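Local coordinates for protein dual function macrocyclase-peptidase POPB (Galerina marginata, PDB 5N4B) that cleaves peptide bonds after proline and closes peptides into macrocycles in the biosynthesis of amanitin toxins, working as a serine peptidase of the prolyl oligopeptidase family, at residues G496-F500 and A578-L583; A491-Y497 and K571-A577; G604-K610 and M668-F673; G542-K547 and I621-G625. The protein carries 1 engineered substitution. All blocks are in the same frame, centred on the assembly; numbering follows the deposited sequence.

Interaction 1 (G496-F500 and A578-L583); sequences GYGGF and ANGGLL. Engineered in segment 578-583: Ala578 (natural residue Ser).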
loop_
_atom_site.group_PDB
_atom_site.type_symbol
_atom_site.label_atom_id
_atom_site.label_comp_id
_atom_site.label_asym_id
_atom_site.label_seq_id
_atom_site.Cartn_x
_atom_site.Cartn_y
_atom_site.Cartn_z
ATOM N N GLY A 496 -3.749 11.915 4.710
ATOM C CA GLY A 496 -3.447 11.995 3.296
ATOM C C GLY A 496 -2.239 11.174 2.898
ATOM O O GLY A 496 -1.421 10.766 3.724
ATOM N N TYR A 497 -2.141 10.972 1.586
ATOM C CA TYR A 497 -0.983 10.335 0.970
ATOM C C TYR A 497 -0.452 11.282 -0.095
ATOM O O TYR A 497 0.593 11.903 0.120
ATOM C CB TYR A 497 -1.330 8.948 0.418
ATOM C CG TYR A 497 -0.151 8.223 -0.140
ATOM C CD1 TYR A 497 0.816 7.656 0.707
ATOM C CD2 TYR A 497 0.023 8.070 -1.516
ATOM C CE1 TYR A 497 1.894 6.961 0.177
ATOM C CE2 TYR A 497 1.088 7.390 -2.027
ATOM C CZ TYR A 497 2.026 6.835 -1.185
ATOM O OH TYR A 497 3.096 6.115 -1.699
ATOM N N GLY A 498 -1.160 11.457 -1.203
ATOM C CA GLY A 498 -0.918 12.570 -2.103
ATOM C C GLY A 498 0.136 12.355 -3.169
ATOM O O GLY A 498 0.970 13.231 -3.408
ATOM N N GLY A 499 0.148 11.208 -3.783
ATOM C CA GLY A 499 1.162 10.944 -4.784
ATOM C C GLY A 499 0.984 9.579 -5.435
ATOM O O GLY A 499 0.210 8.707 -4.998
ATOM N N PHE A 500 1.757 9.402 -6.500
ATOM C CA PHE A 500 2.005 8.109 -7.136
ATOM C C PHE A 500 0.752 7.505 -7.771
ATOM O O PHE A 500 0.735 6.297 -8.080
ATOM C CB PHE A 500 2.684 7.124 -6.194
ATOM C CG PHE A 500 4.049 7.577 -5.724
ATOM C CD1 PHE A 500 5.173 7.341 -6.537
ATOM C CD2 PHE A 500 4.229 8.241 -4.520
ATOM C CE1 PHE A 500 6.422 7.740 -6.150
ATOM C CE2 PHE A 500 5.522 8.668 -4.114
ATOM C CZ PHE A 500 6.627 8.387 -4.924
ATOM N N ALA A 578 4.894 7.610 4.564
ATOM C CA ALA A 578 5.711 7.514 3.343
ATOM C C ALA A 578 5.540 8.801 2.560
ATOM O O ALA A 578 5.928 9.862 3.086
ATOM C CB ALA A 578 5.461 6.193 2.598
ATOM N N ASN A 579 5.034 8.787 1.322
ATOM C CA ASN A 579 4.701 10.066 0.692
ATOM C C ASN A 579 3.796 10.917 1.570
ATOM O O ASN A 579 3.889 12.146 1.530
ATOM C CB ASN A 579 4.054 9.886 -0.694
ATOM C CG ASN A 579 4.036 11.175 -1.488
ATOM O OD1 ASN A 579 5.054 11.589 -2.040
ATOM N ND2 ASN A 579 2.888 11.853 -1.543
ATOM N N GLY A 580 2.897 10.273 2.335
ATOM C CA GLY A 580 2.023 10.984 3.257
ATOM C C GLY A 580 2.797 11.629 4.386
ATOM O O GLY A 580 2.347 12.625 4.958
ATOM N N GLY A 581 3.959 11.062 4.753
ATOM C CA GLY A 581 4.790 11.712 5.779
ATOM C C GLY A 581 5.476 12.941 5.244
ATOM O O GLY A 581 5.600 13.967 5.931
ATOM N N LEU A 582 5.931 12.877 4.000
ATOM C CA LEU A 582 6.397 14.061 3.283
ATOM C C LEU A 582 5.307 15.122 3.234
ATOM O O LEU A 582 5.547 16.313 3.470
ATOM C CB LEU A 582 6.793 13.678 1.844
ATOM C CG LEU A 582 7.025 14.841 0.893
ATOM C CD1 LEU A 582 8.188 15.760 1.294
ATOM C CD2 LEU A 582 7.289 14.315 -0.543
ATOM N N LEU A 583 4.095 14.692 2.916
ATOM C CA LEU A 583 2.955 15.594 2.893
ATOM C C LEU A 583 2.807 16.314 4.225
ATOM O O LEU A 583 2.631 17.540 4.264
ATOM C CB LEU A 583 1.704 14.808 2.522
ATOM C CG LEU A 583 0.406 15.595 2.537
ATOM C CD1 LEU A 583 0.375 16.621 1.415
ATOM C CD2 LEU A 583 -0.771 14.646 2.420
HETATM O O HOH W 1 5.425 6.797 -0.642
#
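Asn579 meets both the ring and the carbonyl of Tyr497, its CB also lies at the edge of the Phe500 ring, and its carboxamide and methylene do separate work. The methylene CB lies over one face of the Tyr497 ring, off toward the rim, 3.9 Å from the ring centroid, a CH-pi contact. Beyond it the amide extends to the backbone of the loop, its plane 57° from that of the Tyr497 ring, and ND2 donates to Tyr497 O at 2.8 Å. That bond is bent, 145° at the hydrogen, and the donor sits above the carbonyl plane. Gly498 O is also close to ND2, at 3.0 Å. OD1 lies 3.6 Å from Phe500 CE2 and is held by Tyr624 OH, so both ends of the amide have partners and its rotation is fixed.

With CG anti to the backbone N (chi1 -176°), the Tyr497 ring swings back over the start of helix 579-590. Its edge faces the CB of Ala578, the engineered replacement of the charge-relay serine, while a water joins Tyr497 OH, at 2.6 Å, to Asn579 N. Further along the helix, Leu583 CD2 packs on Gly496 C at 3.8 Å, and Gly580 lets the backbones close to 3.8 Å between its CA and that of Tyr497.

At this nucleophile elbow Tyr497 OH and Asn579 N thus converge on one water beside the nucleophile position, consistent with the oxyanion hole of prolyl oligopeptidases.

Interaction 2 (A491-Y497 and K571-A577); sequences AAIQYGY and KVAINGA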
loop_
_atom_site.group_PDB
_atom_site.type_symbol
_atom_site.label_atom_id
_atom_site.label_comp_id
_atom_site.label_asym_id
_atom_site.label_seq_id
_atom_site.Cartn_x
_atom_site.Cartn_y
_atom_site.Cartn_z
ATOM N N ALA A 491 -12.720 18.204 17.080
ATOM C CA ALA A 491 -11.396 18.071 16.522
ATOM C C ALA A 491 -11.470 17.225 15.260
ATOM O O ALA A 491 -12.402 16.453 15.059
ATOM C CB ALA A 491 -10.466 17.364 17.526
ATOM N N ALA A 492 -10.469 17.360 14.411
ATOM C CA ALA A 492 -10.409 16.608 13.172
ATOM C C ALA A 492 -9.051 15.949 13.041
ATOM O O ALA A 492 -8.037 16.559 13.382
ATOM C CB ALA A 492 -10.660 17.523 11.951
ATOM N N ILE A 493 -9.034 14.697 12.600
ATOM C CA ILE A 493 -7.823 14.070 12.104
ATOM C C ILE A 493 -7.945 13.991 10.604
ATOM O O ILE A 493 -8.902 13.403 10.075
ATOM C CB ILE A 493 -7.525 12.723 12.736
ATOM C CG1 ILE A 493 -6.917 13.002 14.119
ATOM C CG2 ILE A 493 -6.553 11.975 11.884
ATOM C CD1 ILE A 493 -7.769 13.569 15.127
ATOM N N GLN A 494 -6.996 14.620 9.924
ATOM C CA GLN A 494 -6.981 14.741 8.473
ATOM C C GLN A 494 -5.830 13.905 7.939
ATOM O O GLN A 494 -4.664 14.127 8.303
ATOM C CB GLN A 494 -6.848 16.205 8.060
ATOM C CG GLN A 494 -6.812 16.452 6.591
ATOM C CD GLN A 494 -6.706 17.891 6.244
ATOM O OE1 GLN A 494 -7.533 18.682 6.687
ATOM N NE2 GLN A 494 -5.681 18.278 5.498
ATOM N N TYR A 495 -6.161 12.954 7.081
ATOM C CA TYR A 495 -5.222 11.946 6.621
ATOM C C TYR A 495 -4.975 12.123 5.145
ATOM O O TYR A 495 -5.901 12.426 4.393
ATOM C CB TYR A 495 -5.832 10.553 6.854
ATOM C CG TYR A 495 -4.932 9.403 6.521
ATOM C CD1 TYR A 495 -3.761 9.197 7.227
ATOM C CD2 TYR A 495 -5.236 8.540 5.508
ATOM C CE1 TYR A 495 -2.887 8.151 6.911
ATOM C CE2 TYR A 495 -4.378 7.486 5.184
ATOM C CZ TYR A 495 -3.204 7.303 5.892
ATOM O OH TYR A 495 -2.343 6.255 5.588
ATOM N N GLY A 496 -3.749 11.915 4.710
ATOM C CA GLY A 496 -3.447 11.995 3.296
ATOM C C GLY A 496 -2.239 11.174 2.898
ATOM O O GLY A 496 -1.421 10.766 3.724
ATOM N N TYR A 497 -2.141 10.972 1.586
ATOM C CA TYR A 497 -0.983 10.335 0.970
ATOM C C TYR A 497 -0.452 11.282 -0.095
ATOM O O TYR A 497 0.593 11.903 0.120
ATOM C CB TYR A 497 -1.330 8.948 0.418
ATOM C CG TYR A 497 -0.151 8.223 -0.140
ATOM C CD1 TYR A 497 0.816 7.656 0.707
ATOM C CD2 TYR A 497 0.023 8.070 -1.516
ATOM C CE1 TYR A 497 1.894 6.961 0.177
ATOM C CE2 TYR A 497 1.088 7.390 -2.027
ATOM C CZ TYR A 497 2.026 6.835 -1.185
ATOM O OH TYR A 497 3.096 6.115 -1.699
ATOM N N LYS A 571 -7.769 22.806 15.890
ATOM C CA LYS A 571 -7.982 21.418 16.261
ATOM C C LYS A 571 -8.004 20.458 15.074
ATOM O O LYS A 571 -8.633 19.419 15.148
ATOM C CB LYS A 571 -9.223 21.275 17.135
ATOM C CG LYS A 571 -9.162 22.062 18.489
ATOM C CD LYS A 571 -10.202 21.446 19.429
ATOM C CE LYS A 571 -10.369 22.172 20.777
ATOM N NZ LYS A 571 -9.043 22.565 21.348
ATOM N N VAL A 572 -7.304 20.805 13.992
ATOM C CA VAL A 572 -7.061 19.869 12.885
ATOM C C VAL A 572 -5.668 19.282 13.058
ATOM O O VAL A 572 -4.676 20.010 13.054
ATOM C CB VAL A 572 -7.180 20.531 11.510
ATOM C CG1 VAL A 572 -6.975 19.480 10.439
ATOM C CG2 VAL A 572 -8.534 21.249 11.318
ATOM N N ALA A 573 -5.587 17.978 13.211
ATOM C CA ALA A 573 -4.346 17.231 13.270
ATOM C C ALA A 573 -4.163 16.520 11.948
ATOM O O ALA A 573 -5.151 16.144 11.309
ATOM C CB ALA A 573 -4.369 16.193 14.376
ATOM N N ILE A 574 -2.926 16.344 11.529
ATOM C CA ILE A 574 -2.644 15.684 10.258
ATOM C C ILE A 574 -1.758 14.471 10.453
ATOM O O ILE A 574 -0.896 14.431 11.345
ATOM C CB ILE A 574 -2.062 16.630 9.186
ATOM C CG1 ILE A 574 -0.846 17.373 9.692
ATOM C CG2 ILE A 574 -3.142 17.609 8.680
ATOM C CD1 ILE A 574 -0.136 18.247 8.617
ATOM N N ASN A 575 -1.960 13.480 9.576
ATOM C CA ASN A 575 -1.265 12.206 9.645
ATOM C C ASN A 575 -1.128 11.643 8.239
ATOM O O ASN A 575 -2.012 11.839 7.393
ATOM C CB ASN A 575 -2.084 11.265 10.552
ATOM C CG ASN A 575 -1.527 9.857 10.692
ATOM O OD1 ASN A 575 -2.295 8.892 10.564
ATOM N ND2 ASN A 575 -0.254 9.708 10.981
ATOM N N GLY A 576 -0.001 10.963 7.996
ATOM C CA GLY A 576 0.249 10.290 6.725
ATOM C C GLY A 576 1.562 9.551 6.832
ATOM O O GLY A 576 2.353 9.797 7.746
ATOM N N ALA A 577 1.734 8.592 5.929
ATOM C CA ALA A 577 2.901 7.729 5.932
ATOM C C ALA A 577 3.562 7.701 4.561
ATOM O O ALA A 577 2.898 7.728 3.527
ATOM C CB ALA A 577 2.524 6.288 6.334
HETATM O O HOH W 2 -0.450 8.214 4.045
#
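Ala492 to Tyr495 pair in parallel with Val572 to Asn575, five backbone hydrogen bonds running from Ala492 N to Lys571 O at 2.9 Å through to Gly496 N and Asn575 O at 3.2 Å, the strand axes 30° apart.

On the face carrying Gln494, that side chain rises fully extended through CG, pointing the same way as Ile574 beside it; Gln494 CB is 4.0 Å from Ile574 CG2. The amide oxygen OE1 reaches Val572 CG1 at 3.9 Å, and NE2 donates to Phe554 O of helix 548-563, which covers this face. Ala492 CB meets Val572 CG2 at its start.

The other face begins apolar, with Ile493 CG1 4.1 Å from Ala573 CB beneath helix 705-722, and turns polar at its C-terminal end. There a chi1 near 180° carries the Tyr495 ring across toward the partner strand and brings CD1 to 3.2 Å from Asn575 O. The same CD1 lies 3.7 Å from Asn575 OD1, ring and amide planes 44° apart. Asn575 is held at both ends of its amide: ND2 donates to Val600 O and Glu602 OE2, and OD1 accepts from Lys715 NZ. Tyr495 OH bonds to the backbone of the bound peptide.

Past the last strand bond a water takes over, donating to Gly496 O and accepting from Ala577 N at 2.9 Å. Hydrogen bonding therefore continues as the strands part, and the polar end of this central pair in the alpha/beta-hydrolase sheet helps line the substrate site, just before the nucleophile position.

Interaction 3 (G604-K610 and M668-F673); sequences GVADLLK and MHSFKF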
loop_
_atom_site.group_PDB
_atom_site.type_symbol
_atom_site.label_atom_id
_atom_site.label_comp_id
_atom_site.label_asym_id
_atom_site.label_seq_id
_atom_site.Cartn_x
_atom_site.Cartn_y
_atom_site.Cartn_z
ATOM N N GLY A 604 8.334 9.182 6.670
ATOM C CA GLY A 604 8.182 10.115 5.577
ATOM C C GLY A 604 9.464 10.488 4.866
ATOM O O GLY A 604 10.570 10.492 5.431
ATOM N N VAL A 605 9.325 10.819 3.586
ATOM C CA VAL A 605 10.412 11.465 2.841
ATOM C C VAL A 605 10.478 12.914 3.323
ATOM O O VAL A 605 9.449 13.523 3.627
ATOM C CB VAL A 605 10.132 11.397 1.334
ATOM C CG1 VAL A 605 11.109 12.190 0.550
ATOM C CG2 VAL A 605 10.083 9.944 0.874
ATOM N N ALA A 606 11.682 13.478 3.424
ATOM C CA ALA A 606 11.828 14.872 3.858
ATOM C C ALA A 606 13.026 15.583 3.259
ATOM O O ALA A 606 13.011 16.831 3.167
ATOM C CB ALA A 606 11.901 14.971 5.381
ATOM N N ASP A 607 14.060 14.847 2.861
ATOM C CA ASP A 607 15.223 15.430 2.186
ATOM C C ASP A 607 14.974 15.204 0.697
ATOM O O ASP A 607 15.302 14.157 0.138
ATOM C CB ASP A 607 16.516 14.817 2.678
ATOM C CG ASP A 607 17.720 15.435 2.010
ATOM O OD1 ASP A 607 17.577 16.078 0.946
ATOM O OD2 ASP A 607 18.845 15.252 2.541
ATOM N N LEU A 608 14.338 16.177 0.048
ATOM C CA LEU A 608 14.014 16.029 -1.368
ATOM C C LEU A 608 15.192 16.376 -2.281
ATOM O O LEU A 608 15.059 16.259 -3.507
ATOM C CB LEU A 608 12.813 16.877 -1.764
ATOM C CG LEU A 608 11.439 16.401 -1.437
ATOM C CD1 LEU A 608 10.427 17.357 -2.064
ATOM C CD2 LEU A 608 11.170 15.000 -1.952
ATOM N N LEU A 609 16.336 16.785 -1.721
ATOM C CA LEU A 609 17.542 16.945 -2.520
ATOM C C LEU A 609 18.362 15.674 -2.635
ATOM O O LEU A 609 19.108 15.535 -3.604
ATOM C CB LEU A 609 18.434 18.079 -2.002
ATOM C CG LEU A 609 17.813 19.461 -2.042
ATOM C CD1 LEU A 609 18.788 20.475 -1.518
ATOM C CD2 LEU A 609 17.359 19.820 -3.419
ATOM N N LYS A 610 18.194 14.717 -1.715
ATOM C CA LYS A 610 19.018 13.505 -1.709
ATOM C C LYS A 610 18.203 12.210 -1.760
ATOM O O LYS A 610 18.793 11.131 -1.686
ATOM C CB LYS A 610 19.964 13.496 -0.489
ATOM C CG LYS A 610 20.995 14.649 -0.431
ATOM C CD LYS A 610 22.049 14.488 0.734
ATOM C CE LYS A 610 22.973 13.308 0.521
ATOM N NZ LYS A 610 24.088 13.241 1.550
ATOM N N MET A 668 16.811 8.356 7.749
ATOM C CA MET A 668 17.564 9.609 7.769
ATOM C C MET A 668 16.713 10.793 7.362
ATOM O O MET A 668 16.961 11.886 7.830
ATOM C CB MET A 668 18.804 9.503 6.881
ATOM C CG MET A 668 18.557 9.532 5.409
ATOM S SD MET A 668 18.549 11.221 4.760
ATOM C CE MET A 668 17.999 10.971 3.081
ATOM N N HIS A 669 15.684 10.588 6.538
ATOM C CA HIS A 669 14.806 11.674 6.142
ATOM C C HIS A 669 14.198 12.326 7.385
ATOM O O HIS A 669 14.299 13.539 7.598
ATOM C CB HIS A 669 13.698 11.103 5.260
ATOM C CG HIS A 669 14.104 10.853 3.859
ATOM N ND1 HIS A 669 14.274 11.866 2.930
ATOM C CD2 HIS A 669 14.374 9.694 3.215
ATOM C CE1 HIS A 669 14.629 11.336 1.779
ATOM N NE2 HIS A 669 14.699 10.018 1.922
ATOM N N SER A 670 13.494 11.525 8.180
ATOM C CA SER A 670 12.913 11.996 9.418
ATOM C C SER A 670 13.967 12.475 10.414
ATOM O O SER A 670 13.735 13.436 11.155
ATOM C CB SER A 670 12.141 10.881 10.088
ATOM O OG SER A 670 10.939 10.627 9.398
ATOM N N PHE A 671 15.112 11.788 10.499
ATOM C CA PHE A 671 16.159 12.222 11.438
ATOM C C PHE A 671 16.647 13.642 11.110
ATOM O O PHE A 671 16.781 14.492 12.008
ATOM C CB PHE A 671 17.352 11.266 11.428
ATOM C CG PHE A 671 17.090 9.894 11.903
ATOM C CD1 PHE A 671 15.907 9.535 12.541
ATOM C CD2 PHE A 671 18.067 8.905 11.696
ATOM C CE1 PHE A 671 15.722 8.208 12.969
ATOM C CE2 PHE A 671 17.873 7.618 12.119
ATOM C CZ PHE A 671 16.694 7.271 12.749
ATOM N N LYS A 672 16.918 13.909 9.838
ATOM C CA LYS A 672 17.348 15.246 9.474
ATOM C C LYS A 672 16.250 16.255 9.750
ATOM O O LYS A 672 16.513 17.365 10.214
ATOM C CB LYS A 672 17.758 15.313 8.015
ATOM C CG LYS A 672 19.052 14.603 7.682
ATOM C CD LYS A 672 19.447 14.936 6.237
ATOM C CE LYS A 672 20.610 14.134 5.839
ATOM N NZ LYS A 672 20.910 14.440 4.445
ATOM N N PHE A 673 15.007 15.901 9.441
ATOM C CA PHE A 673 13.925 16.855 9.637
ATOM C C PHE A 673 13.781 17.222 11.109
ATOM O O PHE A 673 13.702 18.408 11.451
ATOM C CB PHE A 673 12.621 16.369 9.009
ATOM C CG PHE A 673 11.525 17.384 9.045
ATOM C CD1 PHE A 673 11.624 18.516 8.254
ATOM C CD2 PHE A 673 10.457 17.232 9.885
ATOM C CE1 PHE A 673 10.621 19.465 8.250
ATOM C CE2 PHE A 673 9.435 18.188 9.895
ATOM C CZ PHE A 673 9.550 19.313 9.083
HETATM O O HOH W 3 11.757 9.005 7.427
HETATM O O HOH W 4 8.243 10.653 9.105
#
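His669 buries the most surface here, its imidazole set with a face to Val605 and an edge to Asp607 N. Val605 CA covers that ring face in a CH-pi contact, 4.1 Å from the centroid, and the methyl of Met668 lies over the centre of the other. At the edge ND1 accepts from Asp607 N at 3.0 Å, the donor exactly in the ring plane and the bond nearly straight at 165°, consistent with ND1 carrying no proton.

Asp607 is gripped a second time through its carboxylate. OD2 forms a salt bridge with NZ of the extended Lys672 at 2.9 Å, met nearly along the C-O axis, while OD1 receives weak bonds from the backbone N of Leu609 and Lys610. Lys610 NZ comes within 4.5 Å of Lys672 NZ, but Glu42 is shared by both amines and Asp36 also binds Lys672.

Ala606 sets its CB 4.0 Å from Phe673 CB, and two waters join Ser670 OG to the N and O of Gly604. The loop after strand 598-602 is thereby laid on the first turns of helix 668-680, with Met585 of helix 579-590 against Ala606 and Phe673, and strand 653-659 under Ser670 and Phe673.

Interaction 4 (G542-K547 and I621-G625); sequences GRRETK and ISEYG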
loop_
_atom_site.group_PDB
_atom_site.type_symbol
_atom_site.label_atom_id
_atom_site.label_comp_id
_atom_site.label_asym_id
_atom_site.label_seq_id
_atom_site.Cartn_x
_atom_site.Cartn_y
_atom_site.Cartn_z
ATOM N N GLY A 542 -0.406 16.910 -9.464
ATOM C CA GLY A 542 0.414 17.014 -8.277
ATOM C C GLY A 542 1.643 16.155 -8.380
ATOM O O GLY A 542 1.798 15.203 -7.634
ATOM N N ARG A 543 2.528 16.481 -9.320
ATOM C CA ARG A 543 3.658 15.639 -9.660
ATOM C C ARG A 543 4.766 16.503 -10.258
ATOM O O ARG A 543 4.485 17.383 -11.060
ATOM C CB ARG A 543 3.164 14.644 -10.742
ATOM C CG ARG A 543 4.114 13.585 -11.166
ATOM C CD ARG A 543 3.459 12.532 -12.093
ATOM N NE ARG A 543 3.164 13.060 -13.429
ATOM C CZ ARG A 543 2.215 12.613 -14.260
ATOM N NH1 ARG A 543 1.378 11.602 -13.933
ATOM N NH2 ARG A 543 2.110 13.206 -15.447
ATOM N N ARG A 544 6.015 16.241 -9.885
ATOM C CA ARG A 544 7.141 16.955 -10.479
ATOM C C ARG A 544 6.923 18.459 -10.344
ATOM O O ARG A 544 6.791 18.962 -9.228
ATOM C CB ARG A 544 7.436 16.456 -11.916
ATOM C CG ARG A 544 7.980 15.006 -11.901
ATOM C CD ARG A 544 8.110 14.362 -13.282
ATOM N NE ARG A 544 8.942 15.156 -14.156
ATOM C CZ ARG A 544 10.265 15.034 -14.226
ATOM N NH1 ARG A 544 10.923 14.160 -13.470
ATOM N NH2 ARG A 544 10.934 15.804 -15.069
ATOM N N GLU A 545 6.875 19.214 -11.438
ATOM C CA GLU A 545 6.768 20.659 -11.272
ATOM C C GLU A 545 5.455 21.132 -10.647
ATOM O O GLU A 545 5.402 22.290 -10.210
ATOM C CB GLU A 545 7.026 21.386 -12.593
ATOM C CG GLU A 545 5.924 21.276 -13.605
ATOM C CD GLU A 545 6.030 20.067 -14.520
ATOM O OE1 GLU A 545 6.771 19.092 -14.226
ATOM O OE2 GLU A 545 5.351 20.110 -15.582
ATOM N N THR A 546 4.410 20.307 -10.618
ATOM C CA THR A 546 3.158 20.679 -9.974
ATOM C C THR A 546 2.981 20.062 -8.586
ATOM O O THR A 546 1.878 20.114 -8.034
ATOM C CB THR A 546 1.956 20.252 -10.828
ATOM O OG1 THR A 546 1.934 18.843 -10.940
ATOM C CG2 THR A 546 1.963 20.871 -12.245
ATOM N N LYS A 547 4.033 19.468 -8.017
ATOM C CA LYS A 547 3.901 18.805 -6.717
ATOM C C LYS A 547 3.428 19.765 -5.639
ATOM O O LYS A 547 2.763 19.342 -4.686
ATOM C CB LYS A 547 5.250 18.177 -6.309
ATOM C CG LYS A 547 5.137 17.215 -5.128
ATOM C CD LYS A 547 4.483 15.891 -5.581
ATOM C CE LYS A 547 3.540 15.318 -4.594
ATOM N NZ LYS A 547 2.775 14.184 -5.246
ATOM N N ILE A 621 12.029 9.838 -8.998
ATOM C CA ILE A 621 12.259 10.986 -9.861
ATOM C C ILE A 621 11.039 11.273 -10.730
ATOM O O ILE A 621 10.749 12.440 -11.023
ATOM C CB ILE A 621 13.539 10.768 -10.670
ATOM C CG1 ILE A 621 14.742 10.917 -9.731
ATOM C CG2 ILE A 621 13.621 11.753 -11.802
ATOM C CD1 ILE A 621 16.064 10.457 -10.381
ATOM N N SER A 622 10.286 10.245 -11.130
ATOM C CA SER A 622 9.074 10.495 -11.904
ATOM C C SER A 622 8.006 11.203 -11.084
ATOM O O SER A 622 7.071 11.767 -11.665
ATOM C CB SER A 622 8.532 9.186 -12.455
ATOM O OG SER A 622 8.290 8.277 -11.431
ATOM N N GLU A 623 8.107 11.181 -9.757
ATOM C CA GLU A 623 7.184 11.836 -8.852
ATOM C C GLU A 623 7.625 13.211 -8.385
ATOM O O GLU A 623 6.796 14.114 -8.276
ATOM C CB GLU A 623 6.937 10.984 -7.608
ATOM C CG GLU A 623 5.760 11.442 -6.765
ATOM C CD GLU A 623 4.368 11.219 -7.411
ATOM O OE1 GLU A 623 4.303 10.514 -8.431
ATOM O OE2 GLU A 623 3.367 11.784 -6.886
ATOM N N TYR A 624 8.906 13.390 -8.096
ATOM C CA TYR A 624 9.426 14.605 -7.468
ATOM C C TYR A 624 10.295 15.457 -8.388
ATOM O O TYR A 624 10.524 16.631 -8.060
ATOM C CB TYR A 624 10.251 14.226 -6.233
ATOM C CG TYR A 624 9.541 13.399 -5.189
ATOM C CD1 TYR A 624 8.276 13.716 -4.806
ATOM C CD2 TYR A 624 10.162 12.324 -4.587
ATOM C CE1 TYR A 624 7.601 12.967 -3.856
ATOM C CE2 TYR A 624 9.515 11.566 -3.638
ATOM C CZ TYR A 624 8.225 11.903 -3.280
ATOM O OH TYR A 624 7.668 11.086 -2.342
ATOM N N GLY A 625 10.806 14.906 -9.485
ATOM C CA GLY A 625 11.864 15.556 -10.231
ATOM C C GLY A 625 13.241 15.055 -9.813
ATOM O O GLY A 625 13.417 14.315 -8.841
HETATM O O HOH W 5 8.457 18.257 -7.001
#
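Lys547 NZ and Glu623 OE2 form a salt bridge at 3.0 Å, the ammonium meeting the carboxylate on its anti side and slightly out of plane. Alongside it, Arg544 binds the short helix 621-624 twice. Its backbone N donates to Glu623 O at 2.8 Å, and its guanidinium NH1 donates to Ile621 O at 3.0 Å. That acceptor lies near the guanidinium plane, whereas NH1 stands above the carbonyl plane; Gly625 N reaches the same oxygen from the opposite face, closing the helical turn. A bend at chi3 (56°) brings the guanidinium back to the helix, and on the way CD passes 3.2 Å from Ser622 O. Arg543 CG also packs on this carbonyl, at 3.5 Å.

Further bonds to the same groups hold them in place. Lys547 NZ donates to Gly542 O at 2.8 Å and to Gly498 O as well, while Glu623 is shared between His539 at OE1 and Phe500 N at OE2. Arg543 and Arg544 extend to Glu536 and Glu632 in salt bridges. A water donates to both Arg544 O and Tyr624 O.

With two carbonyls and a carboxylate around it, the Lys547 ammonium is probably kept charged, and the Lys547-Glu623 pair joins this turn to the glycine-rich loop 496-500 near the active site.

Overall arrangement
From the N terminus, the chain passes the beta-propeller before residues 491-500, from which interactions 2 and 1 both start. Interaction 2 closes about 75 residues by pairing strands 492-495 and 572-577; directly afterwards interaction 1 brings helix 579-590 back to the loop following the first strand. Interaction 4 opens inside both of these loops, at 542-547, and closes beyond them at 621-625, so it crosses each. Interaction 3 opens at 604-610, within the span of interaction 4, and closes later at 668-673, crossing it but following interactions 1 and 2 in series. Leu582, Leu608 and Tyr624 pack where interactions 1, 3 and 4 meet, joining the central sheet and its helices around the nucleophile position.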